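Local coordinates for protein transaminase (Arthrobacter sp., PDB 5G2P) that probably transfers amino groups between amines and carbonyl compounds with pyridoxal-5'-phosphate as cofactor, as an S-selective omega-transaminase of aminotransferase class III, at residues 142-147 with 190-195; 236-241 with 264-269. All blocks are in the same frame, centred on the assembly; numbering follows the deposited sequence.

Contact 1 (142-147 with 190-195); sequences VTREHD and LMAPSS
Val142, Thr143 and Arg144 pair in parallel with Leu190, Met191 and Ala192. The short strands lie 4.4 Å apart and are twisted by 43°. Thr143 N bonds to Leu190 O at 2.9 Å, and Ala192 N returns a bond to Thr143 O at 2.7 Å. The ladder continues past the strand end, where Glu145 N reaches Ala192 O. A type II turn from Arg144 to Asp147 then bends the first chain away.

On one face of the sheet, Val142 CG1 meets Ala192 CB at 3.6 Å, while CG2 faces Leu190 CD1. On the other face, Met191 lays its CG against Glu145 N, with SD over Glu145 CA. Glu145 extends CG away from its own N (chi1 -168°), which carries OE1 to a weak bond from Ser194 N at 3.3 Å. Its OE2 forms a salt bridge with Arg221 of the second subunit. Bends at chi2 and chi3 fold Arg144 back, and its NE meets Asp147 OD2 in the guanidinium plane at 2.8 Å, a salt bridge across the turn. Ser194 OG bonds to Asn196 N, and a water lies between it and His146 ND1.

These are neighbouring parallel strands of the large mixed sheet of the fold-type I aminotransferase domain. Strand 189-192 is its outermost strand within this chain. Strand 231-236 flanks Val142 on the opposite side from Leu190, and helix 214-226 packs on Leu190, Ala192 and Pro193.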
ATOM      1  N   VAL B 142      -9.875  -3.460 -11.587  1.00 15.91           N
ATOM      2  CA  VAL B 142     -11.169  -3.775 -10.955  1.00 15.35           C
ATOM      3  C   VAL B 142     -11.384  -5.293 -11.033  1.00 15.69           C
ATOM      4  O   VAL B 142     -11.148  -5.894 -12.078  1.00 15.87           O
ATOM      5  CB  VAL B 142     -12.342  -3.040 -11.665  1.00 15.27           C
ATOM      6  CG1 VAL B 142     -13.695  -3.365 -10.988  1.00 15.69           C
ATOM      7  CG2 VAL B 142     -12.130  -1.540 -11.648  1.00 13.74           C
ATOM      8  N   THR B 143     -11.831  -5.890  -9.929  1.00 14.40           N
ATOM      9  CA  THR B 143     -12.194  -7.292  -9.884  1.00 14.27           C
ATOM     10  C   THR B 143     -13.616  -7.371  -9.310  1.00 14.58           C
ATOM     11  O   THR B 143     -14.242  -6.335  -9.100  1.00 15.02           O
ATOM     12  CB  THR B 143     -11.184  -8.100  -9.033  1.00 13.78           C
ATOM     13  OG1 THR B 143     -11.464  -9.495  -9.146  1.00 13.50           O
ATOM     14  CG2 THR B 143     -11.199  -7.669  -7.577  1.00 12.99           C
ATOM     15  N   ARG B 144     -14.133  -8.572  -9.078  1.00 13.91           N
ATOM     16  CA  ARG B 144     -15.457  -8.683  -8.467  1.00 14.02           C
ATOM     17  C   ARG B 144     -15.437  -9.577  -7.230  1.00 14.70           C
ATOM     18  O   ARG B 144     -14.611 -10.500  -7.117  1.00 13.39           O
ATOM     19  CB  ARG B 144     -16.501  -9.236  -9.479  1.00 14.32           C
ATOM     20  CG  ARG B 144     -16.744  -8.370 -10.736  1.00 15.23           C
ATOM     21  CD  ARG B 144     -15.798  -8.680 -11.919  1.00 14.22           C
ATOM     22  NE  ARG B 144     -15.622 -10.116 -12.103  1.00 14.32           N
ATOM     23  CZ  ARG B 144     -16.525 -10.931 -12.663  1.00 15.26           C
ATOM     24  NH1 ARG B 144     -17.682 -10.443 -13.136  1.00 14.49           N
ATOM     25  NH2 ARG B 144     -16.279 -12.238 -12.747  1.00 14.74           N
ATOM     26  N   GLU B 145     -16.336  -9.259  -6.300  1.00 15.04           N
ATOM     27  CA  GLU B 145     -16.826 -10.161  -5.265  1.00 15.95           C
ATOM     28  C   GLU B 145     -16.870 -11.628  -5.750  1.00 15.77           C
ATOM     29  O   GLU B 145     -17.525 -11.952  -6.753  1.00 15.33           O
ATOM     30  CB  GLU B 145     -18.240  -9.657  -4.929  1.00 18.41           C
ATOM     31  CG  GLU B 145     -18.893 -10.209  -3.697  1.00 23.38           C
ATOM     32  CD  GLU B 145     -20.329  -9.706  -3.550  1.00 26.76           C
ATOM     33  OE1 GLU B 145     -20.853  -8.915  -4.403  1.00 26.57           O
ATOM     34  OE2 GLU B 145     -20.924 -10.106  -2.543  1.00 29.43           O
ATOM     35  N   HIS B 146     -16.157 -12.495  -5.027  1.00 15.97           N
ATOM     36  CA  HIS B 146     -16.070 -13.951  -5.265  1.00 15.63           C
ATOM     37  C   HIS B 146     -15.265 -14.409  -6.449  1.00 15.18           C
ATOM     38  O   HIS B 146     -15.197 -15.623  -6.685  1.00 15.20           O
ATOM     39  CB  HIS B 146     -17.435 -14.654  -5.260  1.00 16.45           C
ATOM     40  CG  HIS B 146     -18.241 -14.329  -4.063  1.00 17.84           C
ATOM     41  ND1 HIS B 146     -19.573 -13.977  -4.138  1.00 19.18           N
ATOM     42  CD2 HIS B 146     -17.884 -14.219  -2.763  1.00 17.34           C
ATOM     43  CE1 HIS B 146     -20.007 -13.694  -2.922  1.00 19.92           C
ATOM     44  NE2 HIS B 146     -19.005 -13.833  -2.073  1.00 19.04           N
ATOM     45  N   ASP B 147     -14.622 -13.480  -7.168  1.00 14.70           N
ATOM     46  CA  ASP B 147     -13.636 -13.874  -8.200  1.00 14.29           C
ATOM     47  C   ASP B 147     -12.466 -14.674  -7.605  1.00 14.51           C
ATOM     48  O   ASP B 147     -12.010 -14.399  -6.480  1.00 13.64           O
ATOM     49  CB  ASP B 147     -13.087 -12.645  -8.945  1.00 13.54           C
ATOM     50  CG  ASP B 147     -13.949 -12.256 -10.148  1.00 14.10           C
ATOM     51  OD1 ASP B 147     -15.116 -12.726 -10.225  1.00 13.86           O
ATOM     52  OD2 ASP B 147     -13.464 -11.482 -11.021  1.00 14.00           O
ATOM     53  N   LEU B 190      -9.718  -2.500  -7.007  1.00 17.87           N
ATOM     54  CA  LEU B 190     -11.038  -2.151  -6.530  1.00 17.14           C
ATOM     55  C   LEU B 190     -11.947  -3.359  -6.729  1.00 17.13           C
ATOM     56  O   LEU B 190     -11.885  -4.020  -7.773  1.00 16.49           O
ATOM     57  CB  LEU B 190     -11.590  -0.976  -7.351  1.00 17.63           C
ATOM     58  CG  LEU B 190     -10.754   0.272  -7.642  1.00 18.28           C
ATOM     59  CD1 LEU B 190     -11.589   1.140  -8.595  1.00 17.52           C
ATOM     60  CD2 LEU B 190     -10.403   1.031  -6.351  1.00 18.32           C
ATOM     61  N   MET B 191     -12.777  -3.662  -5.734  1.00 16.01           N
ATOM     62  CA  MET B 191     -13.712  -4.755  -5.866  1.00 17.13           C
ATOM     63  C   MET B 191     -15.093  -4.215  -6.237  1.00 17.67           C
ATOM     64  O   MET B 191     -15.685  -3.410  -5.487  1.00 18.44           O
ATOM     65  CB  MET B 191     -13.788  -5.592  -4.570  1.00 17.45           C
ATOM     66  CG  MET B 191     -14.899  -6.646  -4.645  1.00 18.48           C
ATOM     67  SD  MET B 191     -15.082  -7.673  -3.165  1.00 18.71           S
ATOM     68  CE  MET B 191     -15.990  -6.538  -2.106  1.00 20.08           C
ATOM     69  N   ALA B 192     -15.585  -4.666  -7.389  1.00 17.28           N
ATOM     70  CA  ALA B 192     -16.913  -4.306  -7.875  1.00 17.00           C
ATOM     71  C   ALA B 192     -17.883  -5.437  -7.488  1.00 18.10           C
ATOM     72  O   ALA B 192     -17.443  -6.509  -7.072  1.00 16.76           O
ATOM     73  CB  ALA B 192     -16.875  -4.105  -9.376  1.00 16.94           C
ATOM     74  N   PRO B 193     -19.203  -5.201  -7.599  1.00 19.40           N
ATOM     75  CA  PRO B 193     -20.106  -6.286  -7.220  1.00 18.87           C
ATOM     76  C   PRO B 193     -20.018  -7.446  -8.188  1.00 18.62           C
ATOM     77  O   PRO B 193     -19.762  -7.255  -9.377  1.00 17.87           O
ATOM     78  CB  PRO B 193     -21.498  -5.672  -7.312  1.00 19.59           C
ATOM     79  CG  PRO B 193     -21.320  -4.222  -7.607  1.00 20.04           C
ATOM     80  CD  PRO B 193     -19.913  -3.971  -8.030  1.00 20.13           C
ATOM     81  N   SER B 194     -20.196  -8.650  -7.662  1.00 19.27           N
ATOM     82  CA  SER B 194     -20.463  -9.836  -8.487  1.00 20.10           C
ATOM     83  C   SER B 194     -21.606  -9.600  -9.505  1.00 20.00           C
ATOM     84  O   SER B 194     -22.530  -8.843  -9.203  1.00 19.38           O
ATOM     85  CB  SER B 194     -20.959 -10.912  -7.537  1.00 19.78           C
ATOM     86  OG  SER B 194     -21.147 -12.104  -8.239  1.00 20.82           O
ATOM     87  N   SER B 195     -21.581 -10.271 -10.661  1.00 19.30           N
ATOM     88  CA  SER B 195     -22.758 -10.329 -11.562  1.00 20.48           C
ATOM     89  C   SER B 195     -24.014 -10.860 -10.838  1.00 20.70           C
ATOM     90  O   SER B 195     -25.137 -10.564 -11.233  1.00 22.75           O
ATOM     91  CB  SER B 195     -22.485 -11.246 -12.761  1.00 20.04           C
ATOM     92  OG  SER B 195     -22.475 -12.609 -12.364  1.00 18.81           O
TER
HETATM   93  O   HOH W   1     -20.737 -14.149  -6.834  1.00 19.53           O

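Contact 2 (236-241 with 264-269); sequences TEVSQG and VLWISD. With PLP (pyridoxal-5'-phosphate), chain H.
Thr236 and Ser268 form a single parallel bridge between strands 231-236 and 265-269. Two backbone hydrogen bonds frame it: Thr236 N to Ile267 O at 3.1 Å, and Asp269 N to Thr236 O at 2.9 Å. A water extends the link, accepting from Val238 N and donating to Asp269 O.

The side-chain bond is Trp266 NE1 to Thr236 OG1, 2.8 Å long and nearly straight at 165°. The hydroxyl oxygen lies in the indole plane, at the ring edge. Thr236 turns OG1 between its N and carbonyl carbon (chi1 70°) to meet it. Apolar contact is light: Val238 CG2 approaches Trp266 CZ2 at 4.2 Å. A phenylalanine in place of Trp266 would probably leave Thr236 OG1 without its N-H donor and open a gap beside Val238.

At the cofactor, Asp269 OD2 lies 2.8 Å from PLP N1; the same oxygen is hydrogen-bonded to His149. Glu237 OE1 sits 3.3 Å from the PLP methyl carbon C2A and accepts from Gly241 N. As in other fold-type I PLP enzymes, the aspartate at N1 probably keeps the pyridine nitrogen protonated, which would strengthen the ring as an electron sink.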
ATOM      1  N   THR B 236     -12.243 -10.287 -15.195  1.00 13.71           N
ATOM      2  CA  THR B 236     -13.439 -11.052 -14.836  1.00 14.21           C
ATOM      3  C   THR B 236     -13.216 -12.546 -15.051  1.00 14.38           C
ATOM      4  O   THR B 236     -12.258 -12.945 -15.712  1.00 14.85           O
ATOM      5  CB  THR B 236     -14.690 -10.664 -15.662  1.00 14.22           C
ATOM      6  OG1 THR B 236     -14.546 -11.109 -17.018  1.00 13.65           O
ATOM      7  CG2 THR B 236     -14.964  -9.157 -15.604  1.00 13.86           C
ATOM      8  N   GLU B 237     -14.090 -13.363 -14.474  1.00 13.89           N
ATOM      9  CA  GLU B 237     -14.292 -14.716 -14.962  1.00 14.96           C
ATOM     10  C   GLU B 237     -15.669 -14.676 -15.628  1.00 16.16           C
ATOM     11  O   GLU B 237     -16.634 -14.241 -15.027  1.00 16.43           O
ATOM     12  CB  GLU B 237     -14.332 -15.747 -13.808  1.00 14.66           C
ATOM     13  CG  GLU B 237     -13.209 -15.653 -12.791  1.00 14.89           C
ATOM     14  CD  GLU B 237     -13.383 -16.694 -11.699  1.00 14.96           C
ATOM     15  OE1 GLU B 237     -13.210 -17.907 -11.982  1.00 14.03           O
ATOM     16  OE2 GLU B 237     -13.751 -16.287 -10.580  1.00 14.22           O
ATOM     17  N   VAL B 238     -15.768 -15.152 -16.855  1.00 18.34           N
ATOM     18  CA  VAL B 238     -17.046 -15.209 -17.570  1.00 19.46           C
ATOM     19  C   VAL B 238     -18.091 -16.032 -16.778  1.00 19.61           C
ATOM     20  O   VAL B 238     -19.286 -15.714 -16.774  1.00 19.47           O
ATOM     21  CB  VAL B 238     -16.774 -15.705 -19.021  1.00 21.64           C
ATOM     22  CG1 VAL B 238     -17.984 -16.324 -19.671  1.00 24.14           C
ATOM     23  CG2 VAL B 238     -16.242 -14.546 -19.848  1.00 21.30           C
ATOM     24  N   SER B 239     -17.616 -17.058 -16.073  1.00 17.59           N
ATOM     25  CA  SER B 239     -18.411 -17.834 -15.130  1.00 18.32           C
ATOM     26  C   SER B 239     -17.444 -18.055 -13.995  1.00 17.55           C
ATOM     27  O   SER B 239     -16.350 -18.625 -14.209  1.00 17.89           O
ATOM     28  CB  SER B 239     -18.834 -19.210 -15.734  1.00 17.90           C
ATOM     29  OG  SER B 239     -19.232 -20.145 -14.732  1.00 22.62           O
ATOM     30  N   GLN B 240     -17.831 -17.625 -12.796  1.00 17.08           N
ATOM     31  CA  GLN B 240     -16.945 -17.742 -11.625  1.00 15.96           C
ATOM     32  C   GLN B 240     -16.664 -19.221 -11.317  1.00 15.82           C
ATOM     33  O   GLN B 240     -17.600 -20.028 -11.147  1.00 15.40           O
ATOM     34  CB  GLN B 240     -17.556 -17.019 -10.445  1.00 14.60           C
ATOM     35  CG  GLN B 240     -17.426 -15.510 -10.525  1.00 14.78           C
ATOM     36  CD  GLN B 240     -18.018 -14.816  -9.323  1.00 14.69           C
ATOM     37  OE1 GLN B 240     -19.061 -15.233  -8.822  1.00 16.40           O
ATOM     38  NE2 GLN B 240     -17.377 -13.741  -8.857  1.00 14.06           N
ATOM     39  N   GLY B 241     -15.378 -19.575 -11.282  1.00 15.71           N
ATOM     40  CA  GLY B 241     -14.979 -20.989 -11.209  1.00 15.24           C
ATOM     41  C   GLY B 241     -15.028 -21.553  -9.784  1.00 16.56           C
ATOM     42  O   GLY B 241     -15.995 -22.269  -9.407  1.00 16.10           O
ATOM     43  N   VAL B 264     -11.242   1.626 -20.664  1.00 16.94           N
ATOM     44  CA  VAL B 264     -10.625   0.672 -19.721  1.00 16.88           C
ATOM     45  C   VAL B 264     -10.495  -0.708 -20.404  1.00 16.14           C
ATOM     46  O   VAL B 264     -11.363  -1.087 -21.185  1.00 17.00           O
ATOM     47  CB  VAL B 264     -11.484   0.647 -18.432  1.00 17.24           C
ATOM     48  CG1 VAL B 264     -11.139  -0.493 -17.501  1.00 16.88           C
ATOM     49  CG2 VAL B 264     -11.336   1.992 -17.698  1.00 18.10           C
ATOM     50  N   LEU B 265      -9.411  -1.443 -20.158  1.00 14.54           N
ATOM     51  CA  LEU B 265      -9.270  -2.781 -20.756  1.00 15.04           C
ATOM     52  C   LEU B 265     -10.171  -3.822 -20.109  1.00 14.73           C
ATOM     53  O   LEU B 265     -10.566  -3.669 -18.951  1.00 15.12           O
ATOM     54  CB  LEU B 265      -7.820  -3.278 -20.686  1.00 14.67           C
ATOM     55  CG  LEU B 265      -6.745  -2.401 -21.328  1.00 15.33           C
ATOM     56  CD1 LEU B 265      -5.368  -3.048 -21.180  1.00 15.80           C
ATOM     57  CD2 LEU B 265      -7.071  -2.198 -22.798  1.00 15.28           C
ATOM     58  N   TRP B 266     -10.503  -4.865 -20.876  1.00 14.47           N
ATOM     59  CA  TRP B 266     -11.132  -6.050 -20.304  1.00 14.72           C
ATOM     60  C   TRP B 266     -10.255  -7.280 -20.459  1.00 14.57           C
ATOM     61  O   TRP B 266      -9.891  -7.686 -21.589  1.00 14.49           O
ATOM     62  CB  TRP B 266     -12.516  -6.304 -20.902  1.00 14.88           C
ATOM     63  CG  TRP B 266     -13.154  -7.594 -20.415  1.00 15.57           C
ATOM     64  CD1 TRP B 266     -13.124  -8.125 -19.133  1.00 15.12           C
ATOM     65  CD2 TRP B 266     -13.931  -8.495 -21.205  1.00 16.03           C
ATOM     66  NE1 TRP B 266     -13.810  -9.317 -19.100  1.00 15.21           N
ATOM     67  CE2 TRP B 266     -14.322  -9.569 -20.353  1.00 16.61           C
ATOM     68  CE3 TRP B 266     -14.338  -8.501 -22.545  1.00 16.60           C
ATOM     69  CZ2 TRP B 266     -15.093 -10.652 -20.814  1.00 17.35           C
ATOM     70  CZ3 TRP B 266     -15.098  -9.578 -23.009  1.00 16.74           C
ATOM     71  CH2 TRP B 266     -15.470 -10.640 -22.138  1.00 18.62           C
ATOM     72  N   ILE B 267      -9.934  -7.872 -19.306  1.00 14.36           N
ATOM     73  CA  ILE B 267      -9.172  -9.126 -19.243  1.00 13.53           C
ATOM     74  C   ILE B 267     -10.168 -10.216 -18.943  1.00 13.17           C
ATOM     75  O   ILE B 267     -10.789 -10.199 -17.880  1.00 12.53           O
ATOM     76  CB  ILE B 267      -8.139  -9.118 -18.103  1.00 13.95           C
ATOM     77  CG1 ILE B 267      -7.101  -8.003 -18.305  1.00 13.07           C
ATOM     78  CG2 ILE B 267      -7.451 -10.493 -17.988  1.00 13.84           C
ATOM     79  CD1 ILE B 267      -6.408  -7.617 -17.001  1.00 14.27           C
ATOM     80  N   SER B 268     -10.327 -11.165 -19.872  1.00 13.29           N
ATOM     81  CA  SER B 268     -11.147 -12.326 -19.576  1.00 13.32           C
ATOM     82  C   SER B 268     -10.201 -13.368 -19.003  1.00 13.50           C
ATOM     83  O   SER B 268      -9.346 -13.865 -19.711  1.00 13.83           O
ATOM     84  CB  SER B 268     -11.815 -12.908 -20.830  1.00 13.10           C
ATOM     85  OG  SER B 268     -12.747 -13.918 -20.437  1.00 13.34           O
ATOM     86  N   ASP B 269     -10.375 -13.716 -17.736  1.00 13.19           N
ATOM     87  CA  ASP B 269      -9.537 -14.747 -17.141  1.00 13.91           C
ATOM     88  C   ASP B 269     -10.177 -16.070 -17.532  1.00 14.03           C
ATOM     89  O   ASP B 269     -11.142 -16.514 -16.900  1.00 14.75           O
ATOM     90  CB  ASP B 269      -9.449 -14.573 -15.621  1.00 13.70           C
ATOM     91  CG  ASP B 269      -8.628 -15.669 -14.954  1.00 14.11           C
ATOM     92  OD1 ASP B 269      -8.148 -16.588 -15.651  1.00 13.56           O
ATOM     93  OD2 ASP B 269      -8.453 -15.605 -13.733  1.00 14.13           O
TER
HETATM   94  N1  PLP H2000      -7.743 -18.067 -12.666  1.00 15.78           N
HETATM   95  C2  PLP H2000      -8.825 -18.898 -12.662  1.00 15.76           C
HETATM   96  C2A PLP H2000     -10.162 -18.461 -13.205  1.00 15.26           C
HETATM   97  C3  PLP H2000      -8.694 -20.244 -12.079  1.00 16.18           C
HETATM   98  O3  PLP H2000      -9.717 -21.152 -12.054  1.00 17.99           O
HETATM   99  C4  PLP H2000      -7.376 -20.666 -11.563  1.00 16.05           C
HETATM  100  C4A PLP H2000      -7.338 -22.122 -11.095  1.00 19.66           C
HETATM  101  C5  PLP H2000      -6.271 -19.648 -11.606  1.00 15.01           C
HETATM  102  C6  PLP H2000      -6.527 -18.390 -12.154  1.00 14.56           C
HETATM  103  C5A PLP H2000      -4.888 -19.912 -11.088  1.00 14.11           C
HETATM  104  O4P PLP H2000      -4.212 -20.881 -11.878  1.00 13.96           O
HETATM  105  P   PLP H2000      -3.089 -21.798 -11.163  1.00 12.73           P
HETATM  106  O1P PLP H2000      -2.617 -22.660 -12.288  1.00 13.63           O
HETATM  107  O2P PLP H2000      -1.996 -20.909 -10.609  1.00 12.56           O
HETATM  108  O3P PLP H2000      -3.773 -22.612 -10.056  1.00 12.49           O
HETATM  109  O   HOH W   2     -13.672 -16.459 -18.012  1.00 22.58           O

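In the fold
Following the chain from the N terminus, the first segment of the two contacts lies on strand 140-144. Contact 1 closes the excursion that leads from it to the sheet-edge strand 189-192. The chain then passes through helix 214-226 into strand 231-236, which inserts on the other side of strand 140-144. Contact 2 closes the next loop, through helix 251-262 to strand 265-269. The two loops follow in series and neither nests nor crosses. Their centres are about 10 Å apart on one sheet. They meet directly where Gln240 NE2 lies 2.8 Å from both Glu145 O and Asp147 OD1, probable hydrogen bonds. Contact 1 reaches the second subunit through Glu145, while contact 2 brings Glu237 and Asp269 to the cofactor.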